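Putative pyridoxal phosphate-dependent transferase (Clostridium difficile, PDB 4DQ6) binds pyridoxal-5'-phosphate and probably works as a cofactor-dependent transferase of the class I and II aminotransferase family. Local coordinates at residues A[97-100]-A[101-105]; A[117-120]-A[121-125]; A[297-300]-A[301-305]; A[307-311]-A[312-316]. One frame throughout, in Å; residues are numbered along the deposited sequence. Where two conformers were deposited one is given.

Contact 1. Residues A[97-100]-A[101-105]. With PLP (pyridoxal-5'-phosphate), chain C.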
loop_
_atom_site.group_PDB
_atom_site.type_symbol
_atom_site.label_atom_id
_atom_site.label_comp_id
_atom_site.label_asym_id
_atom_site.label_seq_id
_atom_site.Cartn_x
_atom_site.Cartn_y
_atom_site.Cartn_z
ATOM N N PRO A 97 3.493 1.499 -3.919
ATOM C CA PRO A 97 3.161 2.416 -2.782
ATOM C C PRO A 97 4.387 3.155 -2.274
ATOM O O PRO A 97 4.284 4.115 -1.539
ATOM C CB PRO A 97 2.541 1.499 -1.749
ATOM C CG PRO A 97 2.987 0.178 -2.127
ATOM C CD PRO A 97 3.154 0.108 -3.610
ATOM N N GLY A 98 5.556 2.643 -2.550
ATOM C CA GLY A 98 6.835 3.241 -2.133
ATOM C C GLY A 98 8.034 2.758 -2.917
ATOM O O GLY A 98 8.045 1.696 -3.605
ATOM N N VAL A 99 9.111 3.514 -2.788
ATOM C CA VAL A 99 10.347 3.152 -3.460
ATOM C C VAL A 99 10.911 1.885 -2.903
ATOM O O VAL A 99 11.305 1.020 -3.690
ATOM C CB VAL A 99 11.355 4.310 -3.369
ATOM C CG1 VAL A 99 12.753 3.870 -3.816
ATOM C CG2 VAL A 99 10.829 5.478 -4.224
ATOM N N ILE A 100 11.006 1.746 -1.592
ATOM C CA ILE A 100 11.669 0.548 -1.067
ATOM C C ILE A 100 10.887 -0.744 -1.349
ATOM O O ILE A 100 11.456 -1.763 -1.729
ATOM C CB ILE A 100 12.005 0.719 0.414
ATOM C CG1 ILE A 100 12.985 1.887 0.547
ATOM C CG2 ILE A 100 12.600 -0.596 0.956
ATOM C CD1 ILE A 100 14.326 1.713 -0.138
ATOM N N PRO A 101 9.542 -0.730 -1.312
ATOM C CA PRO A 101 8.810 -1.898 -1.733
ATOM C C PRO A 101 9.164 -2.349 -3.148
ATOM O O PRO A 101 9.329 -3.542 -3.411
ATOM C CB PRO A 101 7.368 -1.424 -1.693
ATOM C CG PRO A 101 7.315 -0.381 -0.633
ATOM C CD PRO A 101 8.686 0.236 -0.602
ATOM N N ALA A 102 9.236 -1.393 -4.087
ATOM C CA ALA A 102 9.627 -1.694 -5.478
ATOM C C ALA A 102 11.000 -2.304 -5.503
ATOM O O ALA A 102 11.219 -3.315 -6.198
ATOM C CB ALA A 102 9.521 -0.439 -6.393
ATOM N N ILE A 103 11.964 -1.684 -4.854
ATOM C CA ILE A 103 13.343 -2.189 -4.851
ATOM C C ILE A 103 13.413 -3.588 -4.267
ATOM O O ILE A 103 14.132 -4.465 -4.774
ATOM C CB ILE A 103 14.251 -1.184 -4.132
ATOM C CG1 ILE A 103 14.336 0.096 -4.943
ATOM C CG2 ILE A 103 15.661 -1.774 -3.923
ATOM C CD1 ILE A 103 15.252 1.161 -4.428
ATOM N N SER A 104 12.632 -3.817 -3.208
ATOM C CA SER A 104 12.626 -5.120 -2.554
ATOM C C SER A 104 12.106 -6.173 -3.530
ATOM O O SER A 104 12.712 -7.254 -3.656
ATOM C CB SER A 104 11.681 -5.147 -1.351
ATOM O OG SER A 104 11.764 -6.357 -0.640
ATOM N N LEU A 105 11.035 -5.915 -4.267
ATOM C CA LEU A 105 10.498 -6.886 -5.228
ATOM C C LEU A 105 11.532 -7.083 -6.369
ATOM O O LEU A 105 11.731 -8.213 -6.825
ATOM C CB LEU A 105 9.135 -6.505 -5.767
ATOM C CG LEU A 105 8.025 -6.555 -4.758
ATOM C CD1 LEU A 105 6.738 -6.182 -5.496
ATOM C CD2 LEU A 105 7.780 -7.784 -3.966
HETATM N N1 PLP C . 14.691 6.592 -1.120
HETATM C C2 PLP C . 15.439 7.587 -0.541
HETATM C C2A PLP C . 16.854 7.902 -0.922
HETATM C C3 PLP C . 14.879 8.426 0.495
HETATM O O3 PLP C . 15.605 9.373 1.073
HETATM C C4 PLP C . 13.505 8.198 0.912
HETATM C C4A PLP C . 12.882 9.001 2.025
HETATM C C5 PLP C . 12.776 7.131 0.244
HETATM C C6 PLP C . 13.411 6.353 -0.752
HETATM C C5A PLP C . 11.350 6.908 0.640
HETATM O O4P PLP C . 11.093 5.584 0.311
HETATM P P PLP C . 9.537 5.137 0.369
HETATM O O1P PLP C . 8.948 5.689 -0.882
HETATM O O2P PLP C . 9.715 3.569 0.449
HETATM O O3P PLP C . 9.000 5.879 1.632
#
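Val99 and Ile100 face two ways at once, giving their amides to the cofactor phosphate and their carbonyls to Ile103 and Ser104 one turn on. Val99 N meets PLP O1P at 2.9 Å and Ile100 N meets PLP O2P at 3.0 Å, both nearly straight, so neighbouring amides hold two different phosphate oxygens. Behind them, Ile103 N donates to Val99 O at 3.0 Å and Ser104 N to Ile100 O at 2.8 Å, whereas the Ala102 N bond to Gly98 O is weak. Gly98 takes the N-cap position, its CA 3.5 Å from PLP O1P. Val99 and Ile103 run side by side, and with CG1 anti to the backbone N (chi1 169°) the valine brings that methyl to 3.7 Å from Ile103 CD1. Pro101, which has no amide hydrogen to give, sets its CD 3.6 Å from PLP O2P. Farther out, Ile201 and Val130 touch Ile103, and Ser104 OG bonds to Arg267 O of the second subunit. An anion seated on the first amides of a helix, where the dipole probably favours it, marks this as the phosphate-binding cup of a fold type I PLP enzyme.

Contact 2. Residues A[117-120]-A[121-125]. With PLP (pyridoxal-5'-phosphate), chain C.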
loop_
_atom_site.group_PDB
_atom_site.type_symbol
_atom_site.label_atom_id
_atom_site.label_comp_id
_atom_site.label_asym_id
_atom_site.label_seq_id
_atom_site.Cartn_x
_atom_site.Cartn_y
_atom_site.Cartn_z
ATOM N N ILE A 117 24.889 -7.617 -4.169
ATOM C CA ILE A 117 24.273 -6.348 -4.545
ATOM C C ILE A 117 25.123 -5.273 -3.880
ATOM O O ILE A 117 25.413 -5.342 -2.666
ATOM C CB ILE A 117 22.818 -6.277 -4.040
ATOM C CG1 ILE A 117 21.947 -7.371 -4.698
ATOM C CG2 ILE A 117 22.289 -4.862 -4.288
ATOM C CD1 ILE A 117 20.506 -7.435 -4.220
ATOM N N MET A 118 25.476 -4.267 -4.678
ATOM C CA MET A 118 26.382 -3.237 -4.263
ATOM C C MET A 118 25.659 -1.941 -3.994
ATOM O O MET A 118 24.735 -1.555 -4.760
ATOM C CB MET A 118 27.475 -3.030 -5.330
ATOM C CG MET A 118 28.479 -1.971 -4.984
ATOM S SD MET A 118 29.842 -1.682 -6.152
ATOM C CE MET A 118 30.874 -3.092 -5.857
ATOM N N ILE A 119 26.046 -1.320 -2.871
ATOM C CA ILE A 119 25.569 0.069 -2.528
ATOM C C ILE A 119 26.753 0.957 -2.173
ATOM O O ILE A 119 27.892 0.442 -2.013
ATOM C CB ILE A 119 24.530 0.105 -1.381
ATOM C CG1 ILE A 119 25.154 -0.225 -0.040
ATOM C CG2 ILE A 119 23.279 -0.751 -1.695
ATOM C CD1 ILE A 119 24.198 -0.073 1.148
ATOM N N GLN A 120 26.592 2.282 -2.112
ATOM C CA GLN A 120 27.639 3.218 -1.676
ATOM C C GLN A 120 27.241 3.912 -0.382
ATOM O O GLN A 120 26.238 4.655 -0.343
ATOM C CB GLN A 120 27.888 4.282 -2.728
ATOM C CG GLN A 120 28.192 3.762 -4.120
ATOM C CD GLN A 120 28.210 4.826 -5.186
ATOM O OE1 GLN A 120 27.195 5.470 -5.464
ATOM N NE2 GLN A 120 29.363 5.029 -5.807
ATOM N N GLU A 121 27.970 3.692 0.673
ATOM C CA GLU A 121 27.721 4.317 1.983
ATOM C C GLU A 121 28.645 5.507 2.226
ATOM O O GLU A 121 29.734 5.582 1.690
ATOM C CB GLU A 121 27.913 3.259 3.069
ATOM C CG GLU A 121 26.703 2.308 3.051
ATOM C CD GLU A 121 26.589 1.373 4.235
ATOM O OE1 GLU A 121 27.602 1.188 4.914
ATOM O OE2 GLU A 121 25.469 0.824 4.478
ATOM N N PRO A 122 28.230 6.473 3.052
ATOM C CA PRO A 122 26.981 6.445 3.835
ATOM C C PRO A 122 25.780 6.686 2.948
ATOM O O PRO A 122 25.833 7.578 2.066
ATOM C CB PRO A 122 27.212 7.551 4.840
ATOM C CG PRO A 122 28.140 8.528 4.145
ATOM C CD PRO A 122 29.052 7.657 3.278
ATOM N N VAL A 123 24.673 5.982 3.171
ATOM C CA VAL A 123 23.494 6.139 2.368
ATOM C C VAL A 123 22.279 5.766 3.211
ATOM O O VAL A 123 22.388 5.022 4.177
ATOM C CB VAL A 123 23.564 5.339 1.028
ATOM C CG1 VAL A 123 23.445 3.831 1.311
ATOM C CG2 VAL A 123 22.491 5.748 0.023
ATOM N N TYR A 124 21.144 6.284 2.768
ATOM C CA TYR A 124 19.755 5.964 3.212
ATOM C C TYR A 124 19.719 4.514 3.702
ATOM O O TYR A 124 20.057 3.598 2.942
ATOM C CB TYR A 124 18.835 6.165 2.040
ATOM C CG TYR A 124 17.370 5.994 2.358
ATOM C CD1 TYR A 124 16.781 6.716 3.363
ATOM C CD2 TYR A 124 16.581 5.122 1.605
ATOM C CE1 TYR A 124 15.455 6.561 3.666
ATOM C CE2 TYR A 124 15.212 4.963 1.900
ATOM C CZ TYR A 124 14.684 5.693 2.940
ATOM O OH TYR A 124 13.325 5.605 3.303
ATOM N N SER A 125 19.367 4.312 4.973
ATOM C CA SER A 125 19.669 3.018 5.607
ATOM C C SER A 125 18.856 1.874 5.028
ATOM O O SER A 125 19.315 0.742 5.074
ATOM C CB SER A 125 19.512 3.086 7.095
ATOM O OG SER A 125 18.128 3.323 7.390
HETATM N N1 PLP C . 14.691 6.592 -1.120
HETATM C C2 PLP C . 15.439 7.587 -0.541
HETATM C C2A PLP C . 16.854 7.902 -0.922
HETATM C C3 PLP C . 14.879 8.426 0.495
HETATM O O3 PLP C . 15.605 9.373 1.073
HETATM C C4 PLP C . 13.505 8.198 0.912
HETATM C C4A PLP C . 12.882 9.001 2.025
HETATM C C5 PLP C . 12.776 7.131 0.244
HETATM C C6 PLP C . 13.411 6.353 -0.752
HETATM C C5A PLP C . 11.350 6.908 0.640
HETATM O O4P PLP C . 11.093 5.584 0.311
HETATM P P PLP C . 9.537 5.137 0.369
HETATM O O1P PLP C . 8.948 5.689 -0.882
HETATM O O2P PLP C . 9.715 3.569 0.449
HETATM O O3P PLP C . 9.000 5.879 1.632
#
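Strand 116-119 ends just before Gln120, and the chain then turns through a cis peptide bond before Pro122, bringing Gln120 O to 3.1 Å from Val123 CB. The turn has a cost: Gln120 O and Glu121 N are buried here, and neither has a polar partner anywhere in the model. Val123 has CG1 between its backbone N and carbonyl carbon (chi1 71°), and this branch lies 3.3 Å from Gln120 O and 4.0 Å from Ile119 CD1. Ile119 sends the same CD1 obliquely across the extended Glu121 chain, reaching OE2 at 3.7 Å and CG at 3.9 Å. The carboxylate that it brushes is held from beyond the turn, OE1 by the Ile362 amide and OE2 by Asn128 ND2, which fixes the rotation of the group. Strand 116-119 belongs to the large, mostly parallel sheet of the fold type I PLP enzymes, and in such sheets the loops that follow the strands commonly furnish the active site. Here the loop delivers Tyr124. Its ring lies face-on over the pyridine of the cofactor, with PLP C3 3.5 Å above the ring plane and over its centre. Tyr124 CZ comes closest, 3.4 Å from PLP C4, while CE2 and CD2 overlie the N1 side of the pyridine. A chi1 of -175° turns the ring away from its own amide nitrogen, clear of the turn and into the pocket, where Asn175 also touches it.

Contact 3. Residues A[297-300]-A[301-305]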
loop_
_atom_site.group_PDB
_atom_site.type_symbol
_atom_site.label_atom_id
_atom_site.label_comp_id
_atom_site.label_asym_id
_atom_site.label_seq_id
_atom_site.Cartn_x
_atom_site.Cartn_y
_atom_site.Cartn_z
ATOM N N GLU A 297 13.391 28.014 -3.448
ATOM C CA GLU A 297 13.967 29.301 -2.988
ATOM C C GLU A 297 14.031 29.441 -1.445
ATOM O O GLU A 297 15.034 29.838 -0.875
ATOM C CB GLU A 297 13.151 30.442 -3.578
ATOM C CG GLU A 297 13.437 30.618 -5.039
ATOM C CD GLU A 297 14.667 31.491 -5.300
ATOM O OE1 GLU A 297 15.288 31.977 -4.322
ATOM O OE2 GLU A 297 15.019 31.680 -6.494
ATOM N N TYR A 298 12.940 29.035 -0.808
ATOM C CA TYR A 298 12.882 29.019 0.635
ATOM C C TYR A 298 13.925 28.066 1.249
ATOM O O TYR A 298 14.571 28.412 2.182
ATOM C CB TYR A 298 11.458 28.726 1.102
ATOM C CG TYR A 298 11.216 29.070 2.565
ATOM C CD1 TYR A 298 10.866 30.331 2.903
ATOM C CD2 TYR A 298 11.483 28.171 3.604
ATOM C CE1 TYR A 298 10.619 30.712 4.211
ATOM C CE2 TYR A 298 11.232 28.521 4.955
ATOM C CZ TYR A 298 10.816 29.822 5.246
ATOM O OH TYR A 298 10.608 30.141 6.592
ATOM N N LEU A 299 14.065 26.864 0.668
ATOM C CA LEU A 299 14.992 25.896 1.158
ATOM C C LEU A 299 16.397 26.394 1.028
ATOM O O LEU A 299 17.172 26.253 1.957
ATOM C CB LEU A 299 14.831 24.636 0.327
ATOM C CG LEU A 299 15.856 23.572 0.608
ATOM C CD1 LEU A 299 15.654 23.159 2.040
ATOM C CD2 LEU A 299 15.604 22.443 -0.387
ATOM N N GLU A 300 16.740 26.947 -0.129
ATOM C CA GLU A 300 18.102 27.392 -0.308
ATOM C C GLU A 300 18.456 28.514 0.653
ATOM O O GLU A 300 19.571 28.581 1.195
ATOM C CB GLU A 300 18.393 27.773 -1.748
ATOM C CG GLU A 300 19.902 27.967 -1.976
ATOM C CD GLU A 300 20.413 27.585 -3.379
ATOM O OE1 GLU A 300 19.605 27.178 -4.255
ATOM O OE2 GLU A 300 21.670 27.704 -3.582
ATOM N N SER A 301 17.498 29.376 0.930
ATOM C CA SER A 301 17.738 30.385 1.949
ATOM C C SER A 301 17.946 29.798 3.339
ATOM O O SER A 301 18.870 30.162 4.067
ATOM C CB SER A 301 16.565 31.334 1.927
ATOM O OG SER A 301 16.775 32.429 2.815
ATOM N N ASN A 302 17.106 28.839 3.732
ATOM C CA ASN A 302 17.325 28.066 4.990
ATOM C C ASN A 302 18.734 27.470 5.052
ATOM O O ASN A 302 19.351 27.491 6.084
ATOM C CB ASN A 302 16.303 26.937 5.195
ATOM C CG ASN A 302 15.041 27.369 5.970
ATOM O OD1 ASN A 302 14.797 28.598 6.257
ATOM N ND2 ASN A 302 14.159 26.392 6.209
ATOM N N ILE A 303 19.164 26.843 3.938
ATOM C CA ILE A 303 20.472 26.186 3.887
ATOM C C ILE A 303 21.597 27.200 4.094
ATOM O O ILE A 303 22.468 27.013 4.936
ATOM C CB ILE A 303 20.600 25.411 2.583
ATOM C CG1 ILE A 303 19.770 24.144 2.636
ATOM C CG2 ILE A 303 22.069 25.110 2.334
ATOM C CD1 ILE A 303 19.505 23.496 1.285
ATOM N N ASP A 304 21.511 28.302 3.382
ATOM C CA ASP A 304 22.499 29.374 3.508
ATOM C C ASP A 304 22.510 29.961 4.945
ATOM O O ASP A 304 23.561 30.155 5.529
ATOM C CB ASP A 304 22.227 30.431 2.442
ATOM C CG ASP A 304 22.615 30.008 1.063
ATOM O OD1 ASP A 304 23.392 29.026 0.906
ATOM O OD2 ASP A 304 22.130 30.659 0.136
ATOM N N PHE A 305 21.325 30.134 5.527
ATOM C CA PHE A 305 21.195 30.625 6.907
ATOM C C PHE A 305 21.847 29.660 7.891
ATOM O O PHE A 305 22.620 30.074 8.769
ATOM C CB PHE A 305 19.725 30.883 7.258
ATOM C CG PHE A 305 19.494 31.057 8.719
ATOM C CD1 PHE A 305 19.693 32.299 9.300
ATOM C CD2 PHE A 305 19.153 29.981 9.537
ATOM C CE1 PHE A 305 19.502 32.478 10.660
ATOM C CE2 PHE A 305 18.956 30.156 10.892
ATOM C CZ PHE A 305 19.162 31.400 11.453
HETATM O O HOH W 1 14.061 30.358 4.022
#
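Tyr298 O accepts two bonds, from Asn302 N one helical turn on at 3.0 Å and from water 1 at 2.7 Å. The same water donates its other hydrogen to Asn302 OD1 at 2.9 Å, so it bridges main chain and amide. Its oxygen also sits above the plane of the Tyr298 ring, over the centre. With both hydrogens spent on oxygens, the water has none left for the ring. The planes of the Asn302 amide and the tyrosine ring stand 63° apart, and Tyr298 CE2 approaches Asn302 OD1 at 3.8 Å. Asn302 OD1 also accepts from Arg376 NE, and ND2 serves Cys374 O and Leu372 O. Residues 297-305 are a regular part of helix 289-313, the four amides from Ser301 to Asp304 each bonding back to the carbonyl four residues earlier, and Asn302 couples them to the chain that leads into helix 376-390. Tyr298 OH bonds to Asn9 and to Arg376 N, Ser301 OG to Arg376 NH2, and Glu300 OE1 to Lys212 N; Glu297 OE1 forms a salt bridge with Lys212 NZ. On another side, Glu300 OE2 and Asp304 OD2 come within 4.8 Å of each other, a like-charge pair probably eased by Lys321, whose NZ forms salt bridges to Glu300 OE2 and Asp304 OD1. Apolar packing comes from Leu299, whose CG lies 3.7 Å from Ile303 CD1.

Contact 4. Residues A[307-311]-A[312-316]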
loop_
_atom_site.group_PDB
_atom_site.type_symbol
_atom_site.label_atom_id
_atom_site.label_comp_id
_atom_site.label_asym_id
_atom_site.label_seq_id
_atom_site.Cartn_x
_atom_site.Cartn_y
_atom_site.Cartn_z
ATOM N N ILE A 307 24.153 27.283 7.362
ATOM C CA ILE A 307 25.594 27.184 7.200
ATOM C C ILE A 307 26.278 28.410 7.771
ATOM O O ILE A 307 27.261 28.288 8.468
ATOM C CB ILE A 307 25.961 26.951 5.727
ATOM C CG1 ILE A 307 25.525 25.568 5.320
ATOM C CG2 ILE A 307 27.452 27.112 5.480
ATOM C CD1 ILE A 307 25.589 25.322 3.841
ATOM N N LYS A 308 25.725 29.598 7.529
ATOM C CA LYS A 308 26.270 30.828 8.129
ATOM C C LYS A 308 26.212 30.755 9.669
ATOM O O LYS A 308 27.204 31.039 10.359
ATOM C CB LYS A 308 25.518 32.029 7.581
ATOM C CG LYS A 308 25.940 33.388 8.147
ATOM C CD LYS A 308 25.173 34.536 7.502
ATOM C CE LYS A 308 25.070 35.726 8.449
ATOM N NZ LYS A 308 26.421 36.314 8.660
ATOM N N TYR A 309 25.073 30.302 10.205
ATOM C CA TYR A 309 24.914 30.171 11.639
ATOM C C TYR A 309 25.922 29.207 12.237
ATOM O O TYR A 309 26.584 29.529 13.209
ATOM C CB TYR A 309 23.502 29.726 12.009
ATOM C CG TYR A 309 23.202 29.855 13.450
ATOM C CD1 TYR A 309 23.573 28.895 14.378
ATOM C CD2 TYR A 309 22.494 30.973 13.906
ATOM C CE1 TYR A 309 23.279 29.056 15.752
ATOM C CE2 TYR A 309 22.225 31.132 15.249
ATOM C CZ TYR A 309 22.584 30.160 16.149
ATOM O OH TYR A 309 22.333 30.321 17.486
ATOM N N ILE A 310 26.103 28.045 11.595
ATOM C CA ILE A 310 27.051 27.036 12.102
ATOM C C ILE A 310 28.487 27.586 12.042
ATOM O O ILE A 310 29.253 27.464 13.016
ATOM C CB ILE A 310 26.992 25.687 11.309
ATOM C CG1 ILE A 310 25.670 24.941 11.570
ATOM C CG2 ILE A 310 28.167 24.778 11.660
ATOM C CD1 ILE A 310 25.312 23.930 10.494
ATOM N N ASN A 311 28.845 28.220 10.935
ATOM C CA ASN A 311 30.206 28.722 10.768
ATOM C C ASN A 311 30.536 29.851 11.725
ATOM O O ASN A 311 31.659 29.977 12.203
ATOM C CB ASN A 311 30.447 29.151 9.307
ATOM C CG ASN A 311 30.509 27.977 8.326
ATOM O OD1 ASN A 311 30.720 26.799 8.683
ATOM N ND2 ASN A 311 30.330 28.296 7.071
ATOM N N GLU A 312 29.551 30.667 12.040
ATOM C CA GLU A 312 29.710 31.766 12.997
ATOM C C GLU A 312 29.621 31.317 14.465
ATOM O O GLU A 312 30.409 31.772 15.340
ATOM C CB GLU A 312 28.701 32.876 12.644
ATOM C CG GLU A 312 29.089 33.506 11.315
ATOM C CD GLU A 312 28.230 34.674 10.865
ATOM O OE1 GLU A 312 27.263 35.064 11.580
ATOM O OE2 GLU A 312 28.553 35.176 9.744
ATOM N N ASN A 313 28.683 30.425 14.772
ATOM C CA ASN A 313 28.362 30.110 16.170
ATOM C C ASN A 313 28.833 28.739 16.647
ATOM O O ASN A 313 28.986 28.531 17.834
ATOM C CB ASN A 313 26.868 30.270 16.411
ATOM C CG ASN A 313 26.391 31.668 16.099
ATOM O OD1 ASN A 313 26.811 32.626 16.748
ATOM N ND2 ASN A 313 25.601 31.804 15.070
ATOM N N MET A 314 29.080 27.814 15.727
ATOM C CA MET A 314 29.599 26.449 16.060
ATOM C C MET A 314 30.745 26.053 15.139
ATOM O O MET A 314 30.659 25.087 14.383
ATOM C CB MET A 314 28.474 25.408 15.963
ATOM C CG MET A 314 27.302 25.756 16.866
ATOM S SD MET A 314 25.913 24.619 16.840
ATOM C CE MET A 314 24.877 25.251 15.515
ATOM N N PRO A 315 31.860 26.806 15.213
ATOM C CA PRO A 315 32.896 26.667 14.196
ATOM C C PRO A 315 33.687 25.363 14.246
ATOM O O PRO A 315 34.422 25.048 13.279
ATOM C CB PRO A 315 33.811 27.862 14.442
ATOM C CG PRO A 315 33.575 28.207 15.862
ATOM C CD PRO A 315 32.093 27.961 16.080
ATOM N N LYS A 316 33.563 24.610 15.338
ATOM C CA LYS A 316 34.148 23.258 15.382
ATOM C C LYS A 316 33.407 22.266 14.458
ATOM O O LYS A 316 33.996 21.277 14.003
ATOM C CB LYS A 316 34.228 22.710 16.809
ATOM C CG LYS A 316 35.350 23.348 17.652
ATOM C CD LYS A 316 35.072 23.256 19.133
ATOM C CE LYS A 316 36.212 23.839 19.955
ATOM N NZ LYS A 316 35.852 23.953 21.410
HETATM O O HOH W 2 33.234 31.798 13.878
#
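The last helical turn, in which Lys308, Tyr309 and Ile310 lend their carbonyls to Glu312, Asn313 and Met314, closes helix 289-313. Met314 is the first residue to leave helical backbone angles, yet its amide still reaches Ile310 O at 2.7 Å. For Asn311 O the pattern fails, because the residue four places on is Pro315 and has no amide hydrogen; water 2 donates to that carbonyl instead, at 2.9 Å, and also to Glu312 O. The outer flank carries an i to i+4 salt bridge. Lys308 is extended until its last torsion turns NZ back (chi4 67°), and NZ meets the syn side of Glu312 OE2 at 2.6 Å, 23° out of the carboxylate plane. Tyr309 and Asn313 make the more distinctive pair. Asn313 ND2 stands 3.2 Å above the tyrosine ring, over its centre, the amide turned 50° from the ring plane, and the same nitrogen gives a weak bond to Tyr309 O beside the firmer one from Asn313 N. ND2 thus faces the ring while leaning weakly on the carbonyl of the same residue. Met314 is disordered over two positions, so the approach of its CE to the ring edge, 4.0 Å from Tyr309 CD1, is tentative, as is its touch on Ile310 CG1. This end of the helix rests against helix 376-390, where Leu383 and Ile384 pack on Tyr309, Ile386 touches Met314, and Lys387 bonds to Tyr309 OH.

The four contacts follow one another along the chain and fall into two pairs. Contacts 1 and 2, their centres 16 Å apart, lie on helix 99-110 and at the end of strand 116-119; both touch the cofactor, one at its phosphate and one at its pyridine, and they meet where Ile100 CD1 packs 3.9 Å from Tyr124 CE2. Contacts 3 and 4 are successive parts of helix 289-313, with 15 Å between centres, and both look onto helix 376-390. The pairs stay separate: contacts 2 and 3 have nearest atoms about 16 Å apart, and contacts 1 and 3 lie on opposite sides of the chain's centre. Of these four, contacts 1 and 2 touch the cofactor, and contacts 3 and 4 lie away from it.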